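Local coordinates for protein dnab-like replicative helicase (Bacillus phage SPP1, PDB 3BH0) that probably couples ATP hydrolysis to 5'-3' unwinding of duplex DNA during phage replication, this chain being the ATPase domain of the helicase, at residues V117-N123 / E301-F305; M106-I112 / N155-K159; V51-F55 / K87-M92; T82-L86 / N111-L115. One frame throughout, in Å; residues are numbered along the deposited sequence.

Interaction 1: residues V117-N123 / E301-F305; sequences VTAGSIN and EYGNF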
loop_
_atom_site.group_PDB
_atom_site.type_symbol
_atom_site.label_atom_id
_atom_site.label_comp_id
_atom_site.label_asym_id
_atom_site.label_seq_id
_atom_site.Cartn_x
_atom_site.Cartn_y
_atom_site.Cartn_z
ATOM N N VAL A 117 -14.769 2.561 9.877
ATOM C CA VAL A 117 -14.914 4.004 9.742
ATOM C C VAL A 117 -14.926 4.450 8.278
ATOM O O VAL A 117 -15.793 5.224 7.876
ATOM C CB VAL A 117 -13.817 4.747 10.549
ATOM C CG1 VAL A 117 -13.679 6.199 10.110
ATOM C CG2 VAL A 117 -14.105 4.654 12.044
ATOM N N THR A 118 -13.978 3.950 7.482
ATOM C CA THR A 118 -13.894 4.322 6.065
ATOM C C THR A 118 -15.050 3.770 5.216
ATOM O O THR A 118 -15.630 4.499 4.394
ATOM C CB THR A 118 -12.536 3.930 5.422
ATOM O OG1 THR A 118 -11.460 4.277 6.305
ATOM C CG2 THR A 118 -12.355 4.652 4.094
ATOM N N ALA A 119 -15.380 2.495 5.412
ATOM C CA ALA A 119 -16.404 1.829 4.602
ATOM C C ALA A 119 -17.792 2.442 4.815
ATOM O O ALA A 119 -18.477 2.796 3.851
ATOM C CB ALA A 119 -16.428 0.326 4.884
ATOM N N GLY A 120 -18.189 2.589 6.078
ATOM C CA GLY A 120 -19.532 3.043 6.411
ATOM C C GLY A 120 -19.741 4.543 6.519
ATOM O O GLY A 120 -20.837 4.978 6.875
ATOM N N SER A 121 -18.717 5.335 6.199
ATOM C CA SER A 121 -18.738 6.780 6.456
ATOM C C SER A 121 -19.245 7.113 7.868
ATOM O O SER A 121 -20.181 7.905 8.047
ATOM C CB SER A 121 -19.539 7.540 5.387
ATOM O OG SER A 121 -18.687 8.109 4.408
ATOM N N ILE A 122 -18.626 6.490 8.866
ATOM C CA ILE A 122 -18.902 6.805 10.257
ATOM C C ILE A 122 -17.766 7.683 10.796
ATOM O O ILE A 122 -16.647 7.638 10.284
ATOM C CB ILE A 122 -19.073 5.531 11.108
ATOM C CG1 ILE A 122 -19.929 4.500 10.360
ATOM C CG2 ILE A 122 -19.686 5.879 12.465
ATOM C CD1 ILE A 122 -20.140 3.189 11.098
ATOM N N ASN A 123 -18.063 8.498 11.804
ATOM C CA ASN A 123 -17.071 9.372 12.419
ATOM C C ASN A 123 -16.283 8.660 13.530
ATOM O O ASN A 123 -16.867 7.963 14.373
ATOM C CB ASN A 123 -17.748 10.644 12.944
ATOM C CG ASN A 123 -16.765 11.635 13.511
ATOM O OD1 ASN A 123 -16.626 11.756 14.730
ATOM N ND2 ASN A 123 -16.059 12.341 12.631
ATOM N N GLU A 301 -11.636 13.108 8.090
ATOM C CA GLU A 301 -12.509 12.524 9.099
ATOM C C GLU A 301 -12.849 11.041 8.864
ATOM O O GLU A 301 -13.176 10.311 9.805
ATOM C CB GLU A 301 -13.794 13.364 9.203
ATOM C CG GLU A 301 -14.666 13.309 7.934
ATOM C CD GLU A 301 -15.837 14.277 7.951
ATOM O OE1 GLU A 301 -16.280 14.660 9.063
ATOM O OE2 GLU A 301 -16.316 14.648 6.844
ATOM N N TYR A 302 -12.783 10.591 7.617
ATOM C CA TYR A 302 -13.148 9.207 7.319
ATOM C C TYR A 302 -11.971 8.346 6.837
ATOM O O TYR A 302 -12.115 7.137 6.656
ATOM C CB TYR A 302 -14.308 9.149 6.316
ATOM C CG TYR A 302 -15.585 9.826 6.772
ATOM C CD1 TYR A 302 -16.153 9.545 8.022
ATOM C CD2 TYR A 302 -16.245 10.727 5.937
ATOM C CE1 TYR A 302 -17.343 10.162 8.435
ATOM C CE2 TYR A 302 -17.429 11.352 6.335
ATOM C CZ TYR A 302 -17.977 11.065 7.581
ATOM O OH TYR A 302 -19.159 11.688 7.953
ATOM N N GLY A 303 -10.818 8.979 6.635
ATOM C CA GLY A 303 -9.644 8.305 6.097
ATOM C C GLY A 303 -9.927 7.777 4.707
ATOM O O GLY A 303 -9.439 6.707 4.322
ATOM N N ASN A 304 -10.729 8.537 3.964
ATOM C CA ASN A 304 -11.107 8.184 2.607
ATOM C C ASN A 304 -10.480 9.096 1.564
ATOM O O ASN A 304 -10.092 10.221 1.862
ATOM C CB ASN A 304 -12.616 8.217 2.461
ATOM C CG ASN A 304 -13.118 7.189 1.493
ATOM O OD1 ASN A 304 -12.475 6.905 0.481
ATOM N ND2 ASN A 304 -14.276 6.613 1.798
ATOM N N PHE A 305 -10.379 8.584 0.340
ATOM C CA PHE A 305 -9.772 9.305 -0.768
ATOM C C PHE A 305 -10.703 9.270 -1.976
ATOM O O PHE A 305 -11.307 8.224 -2.296
ATOM C CB PHE A 305 -8.424 8.699 -1.136
ATOM C CG PHE A 305 -7.399 8.787 -0.042
ATOM C CD1 PHE A 305 -6.371 9.719 -0.118
ATOM C CD2 PHE A 305 -7.455 7.933 1.060
ATOM C CE1 PHE A 305 -5.415 9.799 0.896
ATOM C CE2 PHE A 305 -6.521 8.018 2.062
ATOM C CZ PHE A 305 -5.495 8.942 1.982
HETATM O O HOH W 1 -8.514 4.089 4.919
#
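Tyr302 and Thr118 lead a mixed polar and ring-packing contact between the C-terminal end of helix 108-119, with the loop after it, and the turn that leads into strand 304-307, the last strand of the sheet. The Tyr302 ring is sandwiched. Glu301 CG lies 3.6 Å above one face, over its centre, and Ser121 OG stands 3.9 Å above the opposite face, nearer the rim. At the ring edge Ile122 O comes 3.0 Å from Tyr302 CD1, and Asn123 N lies close by in the ring plane. Ser121, at positive phi, closes the helix in a Schellman motif and lies beside the ring. With chi1 -44° Thr118 turns OG1 beside its own backbone N, 3.0 Å from Tyr302 O, and leaves CG2 to pack 3.6 Å from Asn304 ND2. OG1 also bonds Arg114 O within its own helix. A water donates to both Thr118 OG1 and Gly303 O, 2.8 Å from the latter. Gly303, at positive phi, and Asn304 form a G1 beta bulge, and Asn304 OD1 takes up Lys87 NZ. The single hydroxyl proton of Thr118 thus has two carbonyls within reach, while the water donates to the oxygen.

Interaction 2: residues M106-I112 / N155-K159; sequences MGKKENI and NIFDK
Ile156 of edge strand 154-157 and Asp158 just after it meet the first turn of helix 108-119 in the alpha/beta sandwich of a P-loop NTPase domain. The helix segment runs at 140° to the strand segment, with their axes 9.3 Å apart at closest. The tightly packed apolar part centres on Ile156, which points toward the helix and sets its CD1 against both Asn111 CB, at 3.8 Å, and Ile112 CG1, at 4.0 Å. Its CG2 branch, anti to the backbone N, turns the other way along the helix and rests on Lys108 CA and CG. Asn111 is buried, and its amide folds back so that ND2 donates to Gly107 O from well above the carbonyl plane. The same oxygen also accepts the backbone N of Asn111, so two donors from one residue hold the N-cap carbonyl. The polar side is close too, at Lys108 N and CG: Asp158 places its carboxylate at the N-terminal end of the helix, and Lys108 crosses it at about a right angle, CG lying 3.1 Å from Asp158 OD2. Only the ammonium end is loose, on the exposed side, with Lys108 NZ 4.8 Å from Asp158 OD1; any attraction between them is probably modest. The firmer link is to the backbone: Lys108 N donates to Asp158 OD2 over 3.2 Å at 162°, meeting the anti side of that oxygen.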
loop_
_atom_site.group_PDB
_atom_site.type_symbol
_atom_site.label_atom_id
_atom_site.label_comp_id
_atom_site.label_asym_id
_atom_site.label_seq_id
_atom_site.Cartn_x
_atom_site.Cartn_y
_atom_site.Cartn_z
ATOM N N MET A 106 0.279 -1.559 14.544
ATOM C CA MET A 106 -1.050 -1.583 15.136
ATOM C C MET A 106 -1.554 -3.005 15.290
ATOM O O MET A 106 -1.138 -3.882 14.528
ATOM C CB MET A 106 -2.049 -0.869 14.213
ATOM C CG MET A 106 -1.757 0.578 13.879
ATOM S SD MET A 106 -2.998 1.250 12.741
ATOM C CE MET A 106 -3.475 2.662 13.696
ATOM N N GLY A 107 -2.473 -3.223 16.238
ATOM C CA GLY A 107 -3.233 -4.473 16.340
ATOM C C GLY A 107 -4.358 -4.573 15.309
ATOM O O GLY A 107 -4.779 -3.558 14.739
ATOM N N LYS A 108 -4.848 -5.792 15.065
ATOM C CA LYS A 108 -5.939 -6.022 14.107
ATOM C C LYS A 108 -7.153 -5.188 14.473
ATOM O O LYS A 108 -7.786 -4.594 13.597
ATOM C CB LYS A 108 -6.392 -7.491 14.058
ATOM C CG LYS A 108 -5.345 -8.513 14.348
ATOM C CD LYS A 108 -5.930 -9.932 14.430
ATOM C CE LYS A 108 -5.167 -10.749 15.506
ATOM N NZ LYS A 108 -5.330 -12.239 15.382
ATOM N N LYS A 109 -7.491 -5.166 15.761
ATOM C CA LYS A 109 -8.610 -4.369 16.249
ATOM C C LYS A 109 -8.545 -2.942 15.699
ATOM O O LYS A 109 -9.528 -2.431 15.164
ATOM C CB LYS A 109 -8.610 -4.313 17.783
ATOM C CG LYS A 109 -9.087 -5.570 18.504
ATOM C CD LYS A 109 -9.741 -5.183 19.831
ATOM C CE LYS A 109 -9.492 -6.208 20.897
ATOM N NZ LYS A 109 -8.088 -6.173 21.353
ATOM N N GLU A 110 -7.373 -2.326 15.827
ATOM C CA GLU A 110 -7.128 -0.952 15.411
ATOM C C GLU A 110 -7.240 -0.740 13.903
ATOM O O GLU A 110 -7.751 0.270 13.468
ATOM C CB GLU A 110 -5.751 -0.534 15.892
ATOM C CG GLU A 110 -5.679 0.880 16.389
ATOM C CD GLU A 110 -4.406 1.152 17.195
ATOM O OE1 GLU A 110 -4.021 0.303 18.041
ATOM O OE2 GLU A 110 -3.798 2.225 16.996
ATOM N N ASN A 111 -6.748 -1.698 13.124
ATOM C CA ASN A 111 -6.900 -1.714 11.669
ATOM C C ASN A 111 -8.349 -1.860 11.264
ATOM O O ASN A 111 -8.817 -1.182 10.362
ATOM C CB ASN A 111 -6.070 -2.859 11.040
ATOM C CG ASN A 111 -4.570 -2.565 11.023
ATOM O OD1 ASN A 111 -4.077 -1.870 10.144
ATOM N ND2 ASN A 111 -3.847 -3.086 12.004
ATOM N N ILE A 112 -9.055 -2.764 11.940
ATOM C CA ILE A 112 -10.459 -3.079 11.640
ATOM C C ILE A 112 -11.389 -1.887 11.886
ATOM O O ILE A 112 -12.303 -1.644 11.093
ATOM C CB ILE A 112 -10.940 -4.355 12.410
ATOM C CG1 ILE A 112 -10.283 -5.599 11.819
ATOM C CG2 ILE A 112 -12.456 -4.512 12.332
ATOM C CD1 ILE A 112 -10.336 -6.806 12.707
ATOM N N ASN A 155 -6.690 -10.158 5.209
ATOM C CA ASN A 155 -6.123 -10.841 6.354
ATOM C C ASN A 155 -5.222 -9.858 7.031
ATOM O O ASN A 155 -4.669 -8.967 6.369
ATOM C CB ASN A 155 -5.294 -12.056 5.939
ATOM C CG ASN A 155 -6.133 -13.145 5.316
ATOM O OD1 ASN A 155 -6.191 -13.280 4.079
ATOM N ND2 ASN A 155 -6.810 -13.923 6.162
ATOM N N ILE A 156 -5.074 -10.015 8.342
ATOM C CA ILE A 156 -4.206 -9.143 9.108
ATOM C C ILE A 156 -3.265 -9.965 9.974
ATOM O O ILE A 156 -3.706 -10.855 10.693
ATOM C CB ILE A 156 -4.990 -8.127 9.970
ATOM C CG1 ILE A 156 -5.998 -7.350 9.106
ATOM C CG2 ILE A 156 -4.013 -7.173 10.670
ATOM C CD1 ILE A 156 -6.915 -6.370 9.874
ATOM N N PHE A 157 -1.969 -9.651 9.900
ATOM C CA PHE A 157 -0.971 -10.272 10.755
ATOM C C PHE A 157 -0.311 -9.203 11.615
ATOM O O PHE A 157 0.529 -8.437 11.138
ATOM C CB PHE A 157 0.081 -11.022 9.916
ATOM C CG PHE A 157 -0.473 -12.203 9.142
ATOM C CD1 PHE A 157 -0.290 -13.500 9.610
ATOM C CD2 PHE A 157 -1.171 -12.011 7.947
ATOM C CE1 PHE A 157 -0.799 -14.579 8.910
ATOM C CE2 PHE A 157 -1.671 -13.103 7.225
ATOM C CZ PHE A 157 -1.477 -14.392 7.713
ATOM N N ASP A 158 -0.685 -9.173 12.887
ATOM C CA ASP A 158 -0.346 -8.054 13.758
ATOM C C ASP A 158 0.789 -8.298 14.753
ATOM O O ASP A 158 1.000 -7.490 15.641
ATOM C CB ASP A 158 -1.609 -7.533 14.485
ATOM C CG ASP A 158 -2.045 -8.424 15.648
ATOM O OD1 ASP A 158 -1.432 -9.499 15.856
ATOM O OD2 ASP A 158 -3.007 -8.034 16.358
ATOM N N LYS A 159 1.517 -9.397 14.599
ATOM C CA LYS A 159 2.672 -9.689 15.459
ATOM C C LYS A 159 3.729 -8.592 15.388
ATOM O O LYS A 159 4.127 -8.159 14.296
ATOM C CB LYS A 159 3.287 -11.027 15.081
ATOM C CG LYS A 159 4.169 -11.600 16.155
ATOM C CD LYS A 159 4.933 -12.806 15.648
ATOM C CE LYS A 159 5.778 -13.378 16.765
ATOM N NZ LYS A 159 7.156 -13.635 16.263
#

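Interaction 3: residues V51-F55 / K87-M92; sequences VPSGF and KQAKNM
The segment 51-55 passes along helix 81-93, its backbone coming close enough for the CA of Ser53 to lie 5.1 Å from that of Gln88 and the CA of Gly54 5.3 Å from that of Asn91. This helix is the one that follows the apparent Walker A loop of the P-loop NTPase fold, and the contact is at its C-terminal half. The segment contains an ST turn: Ser53 OG, which also bonds Asp59 OD1, accepts from Phe55 N. Gly54, at positive phi, lets Asn91 ND2 come within 3.4 Å of its CA. Met92 lies beside Val51 and Pro52. Its CG is 3.1 Å from Pro52 O and 3.6 Å from Val51 CG1, and the valine crosses the methionine chain at about a right angle; extended beyond CG, that chain brings CE near Ser53 CA. Behind this pair is strand 183-188, whose Ile184 touches both. At the other end of the segment Phe55 lies against the aliphatic parts of two helix residues, with its CZ 3.3 Å from Lys87 CG and its CE2 3.5 Å from Gln88 CG. Lys87 bends at chi2, carrying its ammonium away to Asn304. The central link is polar: Asn91 ND2 donates to Ser53 O over 3.0 Å at 158°, on a lone pair, with the acceptor nearly in the plane of the asparagine amide.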
loop_
_atom_site.group_PDB
_atom_site.type_symbol
_atom_site.label_atom_id
_atom_site.label_comp_id
_atom_site.label_asym_id
_atom_site.label_seq_id
_atom_site.Cartn_x
_atom_site.Cartn_y
_atom_site.Cartn_z
ATOM N N VAL A 51 -3.593 -5.731 -10.586
ATOM C CA VAL A 51 -4.407 -5.448 -9.422
ATOM C C VAL A 51 -4.572 -3.943 -9.309
ATOM O O VAL A 51 -3.577 -3.207 -9.305
ATOM C CB VAL A 51 -3.731 -5.953 -8.129
ATOM C CG1 VAL A 51 -4.683 -5.834 -6.962
ATOM C CG2 VAL A 51 -3.247 -7.387 -8.282
ATOM N N PRO A 52 -5.828 -3.474 -9.213
ATOM C CA PRO A 52 -6.045 -2.028 -9.096
ATOM C C PRO A 52 -5.809 -1.509 -7.665
ATOM O O PRO A 52 -6.190 -2.164 -6.685
ATOM C CB PRO A 52 -7.519 -1.868 -9.484
ATOM C CG PRO A 52 -8.159 -3.169 -9.071
ATOM C CD PRO A 52 -7.098 -4.234 -9.196
ATOM N N SER A 53 -5.173 -0.347 -7.565
ATOM C CA SER A 53 -5.155 0.443 -6.332
ATOM C C SER A 53 -6.559 0.968 -6.035
ATOM O O SER A 53 -6.921 1.146 -4.876
ATOM C CB SER A 53 -4.226 1.627 -6.504
ATOM O OG SER A 53 -4.675 2.437 -7.570
ATOM N N GLY A 54 -7.335 1.206 -7.097
ATOM C CA GLY A 54 -8.693 1.727 -7.002
ATOM C C GLY A 54 -8.712 3.232 -7.215
ATOM O O GLY A 54 -9.768 3.871 -7.190
ATOM N N PHE A 55 -7.525 3.799 -7.402
ATOM C CA PHE A 55 -7.397 5.191 -7.737
ATOM C C PHE A 55 -7.194 5.270 -9.238
ATOM O O PHE A 55 -6.103 5.011 -9.768
ATOM C CB PHE A 55 -6.283 5.866 -6.929
ATOM C CG PHE A 55 -6.435 5.693 -5.439
ATOM C CD1 PHE A 55 -7.574 6.151 -4.782
ATOM C CD2 PHE A 55 -5.455 5.055 -4.692
ATOM C CE1 PHE A 55 -7.729 5.975 -3.404
ATOM C CE2 PHE A 55 -5.605 4.885 -3.306
ATOM C CZ PHE A 55 -6.740 5.344 -2.675
ATOM N N LYS A 87 -7.048 2.127 2.311
ATOM C CA LYS A 87 -8.011 2.427 1.264
ATOM C C LYS A 87 -7.765 1.439 0.125
ATOM O O LYS A 87 -8.647 0.660 -0.226
ATOM C CB LYS A 87 -7.886 3.889 0.844
ATOM C CG LYS A 87 -8.819 4.333 -0.256
ATOM C CD LYS A 87 -10.271 4.206 0.134
ATOM C CE LYS A 87 -11.152 4.469 -1.078
ATOM N NZ LYS A 87 -12.579 4.515 -0.660
ATOM N N GLN A 88 -6.538 1.447 -0.392
ATOM C CA GLN A 88 -6.055 0.465 -1.362
ATOM C C GLN A 88 -6.372 -0.974 -0.991
ATOM O O GLN A 88 -6.905 -1.715 -1.814
ATOM C CB GLN A 88 -4.549 0.610 -1.592
ATOM C CG GLN A 88 -4.168 1.876 -2.314
ATOM C CD GLN A 88 -2.881 1.761 -3.104
ATOM O OE1 GLN A 88 -2.097 2.708 -3.164
ATOM N NE2 GLN A 88 -2.653 0.609 -3.719
ATOM N N ALA A 89 -6.055 -1.371 0.238
ATOM C CA ALA A 89 -6.305 -2.743 0.671
ATOM C C ALA A 89 -7.750 -3.157 0.412
ATOM O O ALA A 89 -8.013 -4.257 -0.070
ATOM C CB ALA A 89 -5.954 -2.924 2.139
ATOM N N LYS A 90 -8.687 -2.264 0.713
ATOM C CA LYS A 90 -10.096 -2.590 0.599
ATOM C C LYS A 90 -10.536 -2.584 -0.854
ATOM O O LYS A 90 -11.352 -3.414 -1.248
ATOM C CB LYS A 90 -10.937 -1.635 1.446
ATOM C CG LYS A 90 -12.283 -2.223 1.910
ATOM C CD LYS A 90 -13.421 -1.642 1.104
ATOM C CE LYS A 90 -14.748 -2.310 1.427
ATOM N NZ LYS A 90 -15.842 -1.520 0.750
ATOM N N ASN A 91 -9.984 -1.656 -1.635
ATOM C CA ASN A 91 -10.215 -1.562 -3.073
ATOM C C ASN A 91 -9.779 -2.801 -3.848
ATOM O O ASN A 91 -10.456 -3.231 -4.784
ATOM C CB ASN A 91 -9.473 -0.356 -3.634
ATOM C CG ASN A 91 -10.211 0.931 -3.416
ATOM O OD1 ASN A 91 -11.369 0.937 -2.995
ATOM N ND2 ASN A 91 -9.552 2.042 -3.715
ATOM N N MET A 92 -8.631 -3.349 -3.463
ATOM C CA MET A 92 -8.135 -4.605 -4.022
ATOM C C MET A 92 -8.961 -5.788 -3.562
ATOM O O MET A 92 -9.196 -6.712 -4.337
ATOM C CB MET A 92 -6.691 -4.835 -3.608
ATOM C CG MET A 92 -5.748 -3.808 -4.142
ATOM S SD MET A 92 -4.153 -4.014 -3.382
ATOM C CE MET A 92 -3.377 -2.570 -4.047
#

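Interaction 4: residues T82-L86 / N111-L115; sequences TAFAL and NIKRL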
loop_
_atom_site.group_PDB
_atom_site.type_symbol
_atom_site.label_atom_id
_atom_site.label_comp_id
_atom_site.label_asym_id
_atom_site.label_seq_id
_atom_site.Cartn_x
_atom_site.Cartn_y
_atom_site.Cartn_z
ATOM N N THR A 82 -1.179 5.604 6.094
ATOM C CA THR A 82 -1.940 4.452 6.597
ATOM C C THR A 82 -3.339 4.394 5.985
ATOM O O THR A 82 -3.745 3.366 5.434
ATOM C CB THR A 82 -2.035 4.446 8.156
ATOM O OG1 THR A 82 -0.714 4.445 8.714
ATOM C CG2 THR A 82 -2.772 3.196 8.655
ATOM N N ALA A 83 -4.055 5.511 6.090
ATOM C CA ALA A 83 -5.362 5.700 5.477
ATOM C C ALA A 83 -5.346 5.335 3.989
ATOM O O ALA A 83 -6.249 4.671 3.503
ATOM C CB ALA A 83 -5.823 7.154 5.673
ATOM N N PHE A 84 -4.297 5.772 3.291
ATOM C CA PHE A 84 -4.105 5.524 1.860
ATOM C C PHE A 84 -3.857 4.046 1.555
ATOM O O PHE A 84 -4.435 3.491 0.603
ATOM C CB PHE A 84 -2.945 6.388 1.358
ATOM C CG PHE A 84 -2.578 6.162 -0.072
ATOM C CD1 PHE A 84 -3.304 6.758 -1.098
ATOM C CD2 PHE A 84 -1.477 5.399 -0.399
ATOM C CE1 PHE A 84 -2.942 6.568 -2.433
ATOM C CE2 PHE A 84 -1.111 5.205 -1.729
ATOM C CZ PHE A 84 -1.851 5.794 -2.743
ATOM N N ALA A 85 -2.997 3.419 2.356
ATOM C CA ALA A 85 -2.747 1.988 2.229
ATOM C C ALA A 85 -4.010 1.161 2.512
ATOM O O ALA A 85 -4.354 0.259 1.739
ATOM C CB ALA A 85 -1.598 1.565 3.134
ATOM N N LEU A 86 -4.710 1.471 3.602
ATOM C CA LEU A 86 -5.933 0.720 3.928
ATOM C C LEU A 86 -7.002 0.927 2.872
ATOM O O LEU A 86 -7.747 0.010 2.545
ATOM C CB LEU A 86 -6.465 1.028 5.338
ATOM C CG LEU A 86 -5.607 0.514 6.510
ATOM C CD1 LEU A 86 -5.996 1.181 7.791
ATOM C CD2 LEU A 86 -5.631 -1.003 6.684
ATOM N N ASN A 111 -6.748 -1.698 13.124
ATOM C CA ASN A 111 -6.900 -1.714 11.669
ATOM C C ASN A 111 -8.349 -1.860 11.264
ATOM O O ASN A 111 -8.817 -1.182 10.362
ATOM C CB ASN A 111 -6.070 -2.859 11.040
ATOM C CG ASN A 111 -4.570 -2.565 11.023
ATOM O OD1 ASN A 111 -4.077 -1.870 10.144
ATOM N ND2 ASN A 111 -3.847 -3.086 12.004
ATOM N N ILE A 112 -9.055 -2.764 11.940
ATOM C CA ILE A 112 -10.459 -3.079 11.640
ATOM C C ILE A 112 -11.389 -1.887 11.886
ATOM O O ILE A 112 -12.303 -1.644 11.093
ATOM C CB ILE A 112 -10.940 -4.355 12.410
ATOM C CG1 ILE A 112 -10.283 -5.599 11.819
ATOM C CG2 ILE A 112 -12.456 -4.512 12.332
ATOM C CD1 ILE A 112 -10.336 -6.806 12.707
ATOM N N LYS A 113 -11.151 -1.140 12.964
ATOM C CA LYS A 113 -11.945 0.072 13.230
ATOM C C LYS A 113 -11.771 1.104 12.122
ATOM O O LYS A 113 -12.753 1.674 11.659
ATOM C CB LYS A 113 -11.655 0.670 14.610
ATOM C CG LYS A 113 -12.368 -0.070 15.750
ATOM C CD LYS A 113 -11.971 0.485 17.116
ATOM C CE LYS A 113 -12.804 -0.111 18.263
ATOM N NZ LYS A 113 -12.200 -1.346 18.823
ATOM N N ARG A 114 -10.535 1.300 11.660
ATOM C CA ARG A 114 -10.305 2.198 10.524
ATOM C C ARG A 114 -11.047 1.740 9.264
ATOM O O ARG A 114 -11.640 2.552 8.547
ATOM C CB ARG A 114 -8.826 2.317 10.196
ATOM C CG ARG A 114 -8.004 3.084 11.163
ATOM C CD ARG A 114 -6.588 3.035 10.663
ATOM N NE ARG A 114 -5.696 3.866 11.451
ATOM C CZ ARG A 114 -5.087 4.959 10.998
ATOM N NH1 ARG A 114 -5.266 5.369 9.737
ATOM N NH2 ARG A 114 -4.284 5.638 11.822
ATOM N N LEU A 115 -10.985 0.443 8.991
ATOM C CA LEU A 115 -11.691 -0.148 7.853
ATOM C C LEU A 115 -13.202 0.109 7.920
ATOM O O LEU A 115 -13.803 0.499 6.919
ATOM C CB LEU A 115 -11.395 -1.648 7.753
ATOM C CG LEU A 115 -9.999 -2.041 7.252
ATOM C CD1 LEU A 115 -9.790 -3.538 7.362
ATOM C CD2 LEU A 115 -9.757 -1.551 5.821
#
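Leu86 and Arg114 cross at about a right angle where two helices of the P-loop NTPase fold pack against each other: helix 81-93, which forms the beta-alpha-beta crossover between strands 70-74 and 98-103, and helix 108-119. The segments are steeply inclined, at 75°, with axes 10.9 Å apart, and the gap is bridged by Leu86 and the long chain of Arg114. Leu86 points toward the other helix and divides its two methyls between different partners. CD1 lies 3.5 Å from Arg114 CD and close to Arg114 CB, whereas CD2 sits 3.9 Å from OD1 of Asn111, whose ND2 is held by Gly107 O. Leu115 CD2 adds a looser contact, 4.2 Å from Leu86 CB. Leu101 of strand 98-103 touches both Leu86 and Asn111, placing this end of the contact against the sheet. The arginine chain is extended from CG to NE and so carries its guanidinium past Leu86 to the start of the other segment. There Thr82 points toward helix 108-119, and chi1 -58° puts OG1 beside the backbone N and leaves CG2 to meet the guanidinium. Thr82 belongs to the probable Walker A motif, so Arg114 packs against the first turn of the helix that follows that loop. No hydrogen bond joins the segments; Thr82 CG2 rides 3.5 Å above one face of the guanidinium, offset toward its rim and nearest to Arg114 NH1.

Two helices connect the four contacts: helix 81-93 serves interactions 3 and 4, and helix 108-119 serves interactions 1, 2 and 4. Interaction 4 lies about 9 Å from interaction 1 and about 10 Å from interaction 2, centre to centre; toward the latter Met106 CE packs 3.4 Å from Arg114 NE. Phe305 links interaction 1 to interactions 4 and 3, its CE2 3.4 Å from Phe84 N and its CB 3.6 Å from Phe55 CE1. Asn304 OD1 and Lys87 NZ, 2.6 Å apart, probably bond interactions 1 and 3. The probable Walker A loop, expected to bind ATP phosphates, supplies Thr82 to interaction 4 and is touched by Met106 of interaction 2.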